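Local coordinates for variant surface glycoprotein MITat 1.13 (Trypanosoma brucei, PDB 6Z8H), which probably forms part of the dense surface coat of the parasite, whose serial replacement by antigenically distinct variants lets trypanosomes evade the host immune response, at residues 294-306 with 310-324. Sequence-based numbering, arbitrary orientation.
Sequences PKFKLMVIKALLN and AEKESDAPADEVNNA
The ammonium group of K302 is gripped by three oxygens. K302 NZ donates to A310 O at 2.9 Å, at a C=O...N angle of 155° and tilted slightly from the carbonyl plane, to P308 O in the intervening loop, and to E311 OE2 at 3.0 Å, a salt bridge made from above the carboxylate plane. Bends at chi3 and chi4 curl the lysine back over the A310 carbonyl. The same E311 oxygen pairs with R377 of the second subunit, so this end faces the dimer interface.

Beside the lysine, L298 lays CD1 against the backbone, 3.5 Å from E311 C. Next along helix 294-304, I301 fills the angle between helix and returning chain. I301 CG2 meets A310 CB at 3.7 Å and also touches A316 CB; CG1 rests on V321 CG2, and CD1 reaches the carbonyl of E313. L305 continues this apolar seam, placing CD1 against A316 CB and V321 CG2 and CD2 against A324 CB at 3.8 Å, while V300 CG1 meets the same A324 CB. The axes of helices 294-304 and 318-324 are almost perpendicular (87°) and approach to 9.8 Å, a separation bridged by V300, I301 and L304 against V321 and A324.

At the solvent-exposed side the E313 carboxylate lies against K297 CD, with E313 OE1 3.2 Å from K297 CD, and the salt bridge to K297 NZ is long. The turn at 311-315 is pinned by D315 OD2, which accepts from the backbone N of both E311 and K312.

The two helices lie far from the chain's centre, where M299 packs on L85 and P86 of helix 78-129. The positive charges of K302 and of R377 on the partner subunit probably stabilise E311 as a carboxylate.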
ATOM      1  N   PRO A 294     -14.544  -0.134  33.406  1.00 31.56           N
ATOM      2  CA  PRO A 294     -15.604  -0.376  34.397  1.00 32.76           C
ATOM      3  C   PRO A 294     -16.098  -1.811  34.430  1.00 32.22           C
ATOM      4  O   PRO A 294     -16.422  -2.323  35.506  1.00 32.51           O
ATOM      5  CB  PRO A 294     -16.712   0.603  33.973  1.00 33.51           C
ATOM      6  CG  PRO A 294     -16.011   1.657  33.211  1.00 34.72           C
ATOM      7  CD  PRO A 294     -14.885   0.973  32.494  1.00 32.67           C
ATOM      8  N   LYS A 295     -16.170  -2.478  33.275  1.00 30.46           N
ATOM      9  CA  LYS A 295     -16.633  -3.862  33.235  1.00 28.86           C
ATOM     10  C   LYS A 295     -15.687  -4.777  33.998  1.00 29.19           C
ATOM     11  O   LYS A 295     -16.131  -5.746  34.619  1.00 28.34           O
ATOM     12  CB  LYS A 295     -16.778  -4.316  31.777  1.00 27.85           C
ATOM     13  CG  LYS A 295     -17.825  -3.543  31.013  1.00 28.70           C
ATOM     14  CD  LYS A 295     -17.765  -3.852  29.516  1.00 28.44           C
ATOM     15  CE  LYS A 295     -18.778  -3.019  28.711  1.00 29.05           C
ATOM     16  NZ  LYS A 295     -18.482  -3.023  27.231  1.00 29.61           N
ATOM     17  N   PHE A 296     -14.391  -4.449  34.023  1.00 27.90           N
ATOM     18  CA  PHE A 296     -13.437  -5.238  34.799  1.00 25.57           C
ATOM     19  C   PHE A 296     -13.687  -5.052  36.289  1.00 25.89           C
ATOM     20  O   PHE A 296     -13.803  -6.026  37.046  1.00 25.78           O
ATOM     21  CB  PHE A 296     -12.012  -4.794  34.434  1.00 26.45           C
ATOM     22  CG  PHE A 296     -10.966  -5.275  35.383  1.00 25.30           C
ATOM     23  CD1 PHE A 296     -10.495  -6.570  35.304  1.00 25.64           C
ATOM     24  CD2 PHE A 296     -10.431  -4.417  36.338  1.00 27.25           C
ATOM     25  CE1 PHE A 296      -9.519  -7.023  36.174  1.00 25.49           C
ATOM     26  CE2 PHE A 296      -9.468  -4.865  37.225  1.00 26.42           C
ATOM     27  CZ  PHE A 296      -9.005  -6.150  37.147  1.00 26.08           C
ATOM     28  N   LYS A 297     -13.786  -3.806  36.731  1.00 26.70           N
ATOM     29  CA  LYS A 297     -14.029  -3.583  38.150  1.00 27.43           C
ATOM     30  C   LYS A 297     -15.347  -4.207  38.579  1.00 27.24           C
ATOM     31  O   LYS A 297     -15.446  -4.777  39.671  1.00 27.57           O
ATOM     32  CB  LYS A 297     -14.027  -2.092  38.439  1.00 30.62           C
ATOM     33  CG  LYS A 297     -12.740  -1.390  38.028  1.00 33.16           C
ATOM     34  CD  LYS A 297     -12.854   0.103  38.213  1.00 36.10           C
ATOM     35  CE  LYS A 297     -11.954   0.873  37.282  1.00 37.42           C
ATOM     36  NZ  LYS A 297     -12.378   2.299  37.188  1.00 38.50           N
ATOM     37  N   LEU A 298     -16.387  -4.080  37.756  1.00 26.38           N
ATOM     38  CA  LEU A 298     -17.670  -4.686  38.106  1.00 27.35           C
ATOM     39  C   LEU A 298     -17.596  -6.210  38.192  1.00 26.90           C
ATOM     40  O   LEU A 298     -18.184  -6.806  39.096  1.00 27.49           O
ATOM     41  CB  LEU A 298     -18.762  -4.247  37.141  1.00 29.01           C
ATOM     42  CG  LEU A 298     -20.139  -4.870  37.318  1.00 30.10           C
ATOM     43  CD1 LEU A 298     -20.658  -4.527  38.713  1.00 30.56           C
ATOM     44  CD2 LEU A 298     -21.058  -4.359  36.235  1.00 32.34           C
ATOM     45  N   MET A 299     -16.999  -6.872  37.207  1.00 25.96           N
ATOM     46  CA  MET A 299     -16.865  -8.324  37.261  1.00 25.41           C
ATOM     47  C   MET A 299     -15.924  -8.795  38.367  1.00 25.42           C
ATOM     48  O   MET A 299     -16.091  -9.917  38.851  1.00 26.66           O
ATOM     49  CB  MET A 299     -16.540  -8.875  35.866  1.00 26.39           C
ATOM     50  CG  MET A 299     -16.577 -10.377  35.733  1.00 27.25           C
ATOM     51  SD  MET A 299     -18.120 -11.149  36.258  1.00 27.68           S
ATOM     52  CE  MET A 299     -19.280 -10.634  35.007  1.00 29.69           C
ATOM     53  N   VAL A 300     -14.967  -7.974  38.809  1.00 25.30           N
ATOM     54  CA  VAL A 300     -14.265  -8.317  40.046  1.00 24.56           C
ATOM     55  C   VAL A 300     -15.249  -8.464  41.203  1.00 26.21           C
ATOM     56  O   VAL A 300     -15.174  -9.419  41.989  1.00 26.71           O
ATOM     57  CB  VAL A 300     -13.168  -7.284  40.361  1.00 26.82           C
ATOM     58  CG1 VAL A 300     -12.668  -7.504  41.765  1.00 27.31           C
ATOM     59  CG2 VAL A 300     -12.032  -7.400  39.354  1.00 28.35           C
ATOM     60  N   ILE A 301     -16.196  -7.529  41.317  1.00 26.17           N
ATOM     61  CA  ILE A 301     -17.199  -7.599  42.381  1.00 26.02           C
ATOM     62  C   ILE A 301     -18.075  -8.831  42.205  1.00 28.19           C
ATOM     63  O   ILE A 301     -18.355  -9.567  43.157  1.00 29.91           O
ATOM     64  CB  ILE A 301     -18.044  -6.316  42.372  1.00 27.26           C
ATOM     65  CG1 ILE A 301     -17.160  -5.093  42.634  1.00 28.58           C
ATOM     66  CG2 ILE A 301     -19.159  -6.416  43.432  1.00 28.13           C
ATOM     67  CD1 ILE A 301     -17.882  -3.766  42.509  1.00 28.85           C
ATOM     68  N   LYS A 302     -18.541  -9.064  40.981  1.00 28.12           N
ATOM     69  CA  LYS A 302     -19.486 -10.146  40.753  1.00 26.32           C
ATOM     70  C   LYS A 302     -18.839 -11.505  40.978  1.00 27.57           C
ATOM     71  O   LYS A 302     -19.453 -12.401  41.574  1.00 28.87           O
ATOM     72  CB  LYS A 302     -20.033 -10.058  39.316  1.00 26.76           C
ATOM     73  CG  LYS A 302     -20.943  -8.851  39.052  1.00 28.51           C
ATOM     74  CD  LYS A 302     -21.077  -8.463  37.612  1.00 31.72           C
ATOM     75  CE  LYS A 302     -22.118  -9.147  36.897  1.00 31.17           C
ATOM     76  NZ  LYS A 302     -23.477  -9.039  37.514  1.00 30.68           N
ATOM     77  N   ALA A 303     -17.617 -11.691  40.478  1.00 27.23           N
ATOM     78  CA  ALA A 303     -16.986 -13.001  40.406  1.00 27.31           C
ATOM     79  C   ALA A 303     -16.009 -13.261  41.538  1.00 27.78           C
ATOM     80  O   ALA A 303     -15.809 -14.421  41.903  1.00 29.51           O
ATOM     81  CB  ALA A 303     -16.249 -13.159  39.064  1.00 28.27           C
ATOM     82  N   LEU A 304     -15.359 -12.222  42.076  1.00 27.95           N
ATOM     83  CA  LEU A 304     -14.338 -12.403  43.098  1.00 29.05           C
ATOM     84  C   LEU A 304     -14.756 -11.938  44.485  1.00 30.60           C
ATOM     85  O   LEU A 304     -14.068 -12.279  45.449  1.00 32.53           O
ATOM     86  CB  LEU A 304     -13.034 -11.711  42.690  1.00 28.69           C
ATOM     87  CG  LEU A 304     -12.319 -12.347  41.495  1.00 29.70           C
ATOM     88  CD1 LEU A 304     -11.169 -11.462  40.980  1.00 30.94           C
ATOM     89  CD2 LEU A 304     -11.792 -13.726  41.851  1.00 30.61           C
ATOM     90  N   LEU A 305     -15.846 -11.174  44.618  1.00 29.57           N
ATOM     91  CA  LEU A 305     -16.344 -10.750  45.924  1.00 30.71           C
ATOM     92  C   LEU A 305     -17.714 -11.344  46.234  1.00 32.45           C
ATOM     93  O   LEU A 305     -18.409 -10.853  47.132  1.00 33.45           O
ATOM     94  CB  LEU A 305     -16.401  -9.229  46.007  1.00 31.49           C
ATOM     95  CG  LEU A 305     -15.049  -8.531  45.967  1.00 34.00           C
ATOM     96  CD1 LEU A 305     -15.214  -7.020  46.048  1.00 34.64           C
ATOM     97  CD2 LEU A 305     -14.151  -9.029  47.101  1.00 35.26           C
ATOM     98  N   ASN A 306     -18.121 -12.391  45.514  1.00 34.16           N
ATOM     99  CA  ASN A 306     -19.325 -13.161  45.855  1.00 34.58           C
ATOM    100  C   ASN A 306     -20.581 -12.285  45.835  1.00 34.67           C
ATOM    101  O   ASN A 306     -21.490 -12.456  46.652  1.00 37.00           O
ATOM    102  CB  ASN A 306     -19.170 -13.868  47.213  1.00 35.69           C
ATOM    103  CG  ASN A 306     -20.201 -14.985  47.445  1.00 38.53           C
ATOM    104  OD1 ASN A 306     -20.554 -15.719  46.516  1.00 39.90           O
ATOM    105  ND2 ASN A 306     -20.672 -15.123  48.701  1.00 39.39           N
ATOM    106  N   ALA A 310     -24.412  -7.679  41.495  1.00 31.05           N
ATOM    107  CA  ALA A 310     -23.931  -6.306  41.413  1.00 31.40           C
ATOM    108  C   ALA A 310     -23.946  -5.806  39.966  1.00 31.17           C
ATOM    109  O   ALA A 310     -23.610  -6.533  39.016  1.00 29.93           O
ATOM    110  CB  ALA A 310     -22.506  -6.212  41.963  1.00 30.77           C
ATOM    111  N   GLU A 311     -24.333  -4.538  39.793  1.00 31.76           N
ATOM    112  CA  GLU A 311     -24.240  -3.893  38.490  1.00 31.80           C
ATOM    113  C   GLU A 311     -23.574  -2.524  38.521  1.00 33.86           C
ATOM    114  O   GLU A 311     -23.506  -1.865  37.479  1.00 33.78           O
ATOM    115  CB  GLU A 311     -25.622  -3.758  37.851  1.00 32.01           C
ATOM    116  CG  GLU A 311     -26.262  -5.099  37.560  1.00 31.85           C
ATOM    117  CD  GLU A 311     -25.572  -5.853  36.415  1.00 31.65           C
ATOM    118  OE1 GLU A 311     -25.044  -5.214  35.471  1.00 32.07           O
ATOM    119  OE2 GLU A 311     -25.508  -7.095  36.448  1.00 31.23           O
ATOM    120  N   LYS A 312     -23.087  -2.075  39.675  1.00 33.90           N
ATOM    121  CA  LYS A 312     -22.410  -0.792  39.801  1.00 35.58           C
ATOM    122  C   LYS A 312     -21.100  -0.961  40.560  1.00 35.17           C
ATOM    123  O   LYS A 312     -20.979  -1.787  41.461  1.00 34.29           O
ATOM    124  CB  LYS A 312     -23.285   0.229  40.556  1.00 37.17           C
ATOM    125  CG  LYS A 312     -24.618   0.528  39.881  1.00 39.77           C
ATOM    126  CD  LYS A 312     -25.426   1.522  40.675  1.00 41.58           C
ATOM    127  CE  LYS A 312     -26.723   1.872  39.968  1.00 43.40           C
ATOM    128  NZ  LYS A 312     -27.649   2.599  40.891  1.00 45.15           N
ATOM    129  N   GLU A 313     -20.102  -0.168  40.177  1.00 36.55           N
ATOM    130  CA  GLU A 313     -18.808  -0.274  40.828  1.00 37.05           C
ATOM    131  C   GLU A 313     -18.879   0.066  42.302  1.00 36.94           C
ATOM    132  O   GLU A 313     -18.023  -0.381  43.063  1.00 36.66           O
ATOM    133  CB  GLU A 313     -17.799   0.644  40.146  1.00 39.96           C
ATOM    134  CG  GLU A 313     -16.403   0.544  40.712  1.00 42.34           C
ATOM    135  CD  GLU A 313     -15.403   1.425  39.976  1.00 44.27           C
ATOM    136  OE1 GLU A 313     -15.581   1.681  38.752  1.00 45.87           O
ATOM    137  OE2 GLU A 313     -14.422   1.862  40.614  1.00 45.05           O
ATOM    138  N   SER A 314     -19.865   0.851  42.713  1.00 38.31           N
ATOM    139  CA  SER A 314     -20.041   1.205  44.113  1.00 39.89           C
ATOM    140  C   SER A 314     -20.658   0.088  44.947  1.00 38.66           C
ATOM    141  O   SER A 314     -20.837   0.275  46.159  1.00 40.08           O
ATOM    142  CB  SER A 314     -20.910   2.468  44.220  1.00 41.81           C
ATOM    143  OG  SER A 314     -22.121   2.336  43.486  1.00 43.32           O
ATOM    144  N   ASP A 315     -20.953  -1.067  44.351  1.00 37.74           N
ATOM    145  CA  ASP A 315     -21.659  -2.129  45.060  1.00 35.81           C
ATOM    146  C   ASP A 315     -20.780  -2.914  46.025  1.00 36.27           C
ATOM    147  O   ASP A 315     -21.312  -3.738  46.775  1.00 38.22           O
ATOM    148  CB  ASP A 315     -22.320  -3.095  44.066  1.00 35.58           C
ATOM    149  CG  ASP A 315     -23.575  -2.517  43.461  1.00 37.66           C
ATOM    150  OD1 ASP A 315     -24.122  -1.556  44.076  1.00 39.46           O
ATOM    151  OD2 ASP A 315     -24.035  -3.023  42.417  1.00 38.04           O
ATOM    152  N   ALA A 316     -19.465  -2.708  46.014  1.00 36.93           N
ATOM    153  CA  ALA A 316     -18.578  -3.238  47.036  1.00 37.32           C
ATOM    154  C   ALA A 316     -17.624  -2.132  47.455  1.00 38.13           C
ATOM    155  O   ALA A 316     -17.338  -1.233  46.664  1.00 39.36           O
ATOM    156  CB  ALA A 316     -17.767  -4.441  46.546  1.00 36.61           C
ATOM    157  N   PRO A 317     -17.162  -2.137  48.706  1.00 38.67           N
ATOM    158  CA  PRO A 317     -16.178  -1.126  49.117  1.00 39.28           C
ATOM    159  C   PRO A 317     -14.917  -1.201  48.268  1.00 40.53           C
ATOM    160  O   PRO A 317     -14.438  -2.285  47.925  1.00 41.23           O
ATOM    161  CB  PRO A 317     -15.905  -1.465  50.591  1.00 40.70           C
ATOM    162  CG  PRO A 317     -16.344  -2.911  50.739  1.00 41.87           C
ATOM    163  CD  PRO A 317     -17.476  -3.093  49.782  1.00 38.72           C
ATOM    164  N   ALA A 318     -14.383  -0.021  47.927  1.00 41.38           N
ATOM    165  CA  ALA A 318     -13.221   0.060  47.049  1.00 41.95           C
ATOM    166  C   ALA A 318     -12.025  -0.698  47.606  1.00 41.67           C
ATOM    167  O   ALA A 318     -11.224  -1.240  46.839  1.00 41.31           O
ATOM    168  CB  ALA A 318     -12.864   1.524  46.815  1.00 42.24           C
ATOM    169  N   ASP A 319     -11.868  -0.680  48.904  1.00 42.17           N
ATOM    170  CA  ASP A 319     -10.812  -1.485  49.515  1.00 42.82           C
ATOM    171  C   ASP A 319     -11.023  -2.935  49.114  1.00 41.03           C
ATOM    172  O   ASP A 319     -10.082  -3.489  48.746  1.00 40.64           O
ATOM    173  CB  ASP A 319     -10.794  -1.347  51.029  1.00 45.10           C
ATOM    174  CG  ASP A 319      -9.898  -0.224  51.474  1.00 49.32           C
ATOM    175  OD1 ASP A 319      -9.739  -0.086  52.694  1.00 51.42           O
ATOM    176  OD2 ASP A 319      -9.376   0.481  50.593  1.00 50.37           O
ATOM    177  N   GLU A 320     -12.180  -3.552  49.311  1.00 39.88           N
ATOM    178  CA  GLU A 320     -12.385  -4.966  49.028  1.00 38.46           C
ATOM    179  C   GLU A 320     -12.109  -5.259  47.563  1.00 35.69           C
ATOM    180  O   GLU A 320     -11.524  -6.290  47.239  1.00 35.67           O
ATOM    181  CB  GLU A 320     -13.799  -5.407  49.417  1.00 39.02           C
ATOM    182  CG  GLU A 320     -14.000  -5.618  50.911  1.00 41.21           C
ATOM    183  CD  GLU A 320     -13.342  -6.897  51.416  1.00 44.44           C
ATOM    184  OE1 GLU A 320     -13.770  -8.001  51.003  1.00 45.58           O
ATOM    185  OE2 GLU A 320     -12.393  -6.793  52.230  1.00 46.39           O
ATOM    186  N   VAL A 321     -12.501  -4.345  46.676  1.00 33.77           N
ATOM    187  CA  VAL A 321     -12.202  -4.493  45.251  1.00 33.92           C
ATOM    188  C   VAL A 321     -10.697  -4.524  45.023  1.00 33.61           C
ATOM    189  O   VAL A 321     -10.179  -5.364  44.281  1.00 33.94           O
ATOM    190  CB  VAL A 321     -12.873  -3.366  44.444  1.00 33.31           C
ATOM    191  CG1 VAL A 321     -12.406  -3.383  42.998  1.00 33.43           C
ATOM    192  CG2 VAL A 321     -14.386  -3.489  44.533  1.00 33.65           C
ATOM    193  N   ASN A 322      -9.962  -3.616  45.663  1.00 34.61           N
ATOM    194  CA  ASN A 322      -8.519  -3.597  45.453  1.00 35.21           C
ATOM    195  C   ASN A 322      -7.856  -4.849  46.012  1.00 34.63           C
ATOM    196  O   ASN A 322      -6.925  -5.384  45.402  1.00 36.43           O
ATOM    197  CB  ASN A 322      -7.927  -2.347  46.090  1.00 39.46           C
ATOM    198  CG  ASN A 322      -8.180  -1.107  45.263  1.00 44.26           C
ATOM    199  OD1 ASN A 322      -7.987  -1.111  44.044  1.00 47.23           O
ATOM    200  ND2 ASN A 322      -8.611  -0.031  45.921  1.00 46.40           N
ATOM    201  N   ASN A 323      -8.302  -5.323  47.178  1.00 35.64           N
ATOM    202  CA  ASN A 323      -7.741  -6.554  47.725  1.00 36.19           C
ATOM    203  C   ASN A 323      -8.035  -7.749  46.824  1.00 34.38           C
ATOM    204  O   ASN A 323      -7.206  -8.656  46.694  1.00 34.14           O
ATOM    205  CB  ASN A 323      -8.257  -6.772  49.144  1.00 38.09           C
ATOM    206  CG  ASN A 323      -7.560  -5.883  50.130  1.00 41.64           C
ATOM    207  OD1 ASN A 323      -6.586  -6.289  50.756  1.00 45.43           O
ATOM    208  ND2 ASN A 323      -8.035  -4.647  50.255  1.00 43.29           N
ATOM    209  N   ALA A 324      -9.229  -7.792  46.236  1.00 32.94           N
ATOM    210  CA  ALA A 324      -9.545  -8.865  45.295  1.00 31.63           C
ATOM    211  C   ALA A 324      -8.660  -8.804  44.048  1.00 30.99           C
ATOM    212  O   ALA A 324      -8.142  -9.831  43.593  1.00 31.28           O
ATOM    213  CB  ALA A 324     -11.017  -8.784  44.897  1.00 31.29           C
TER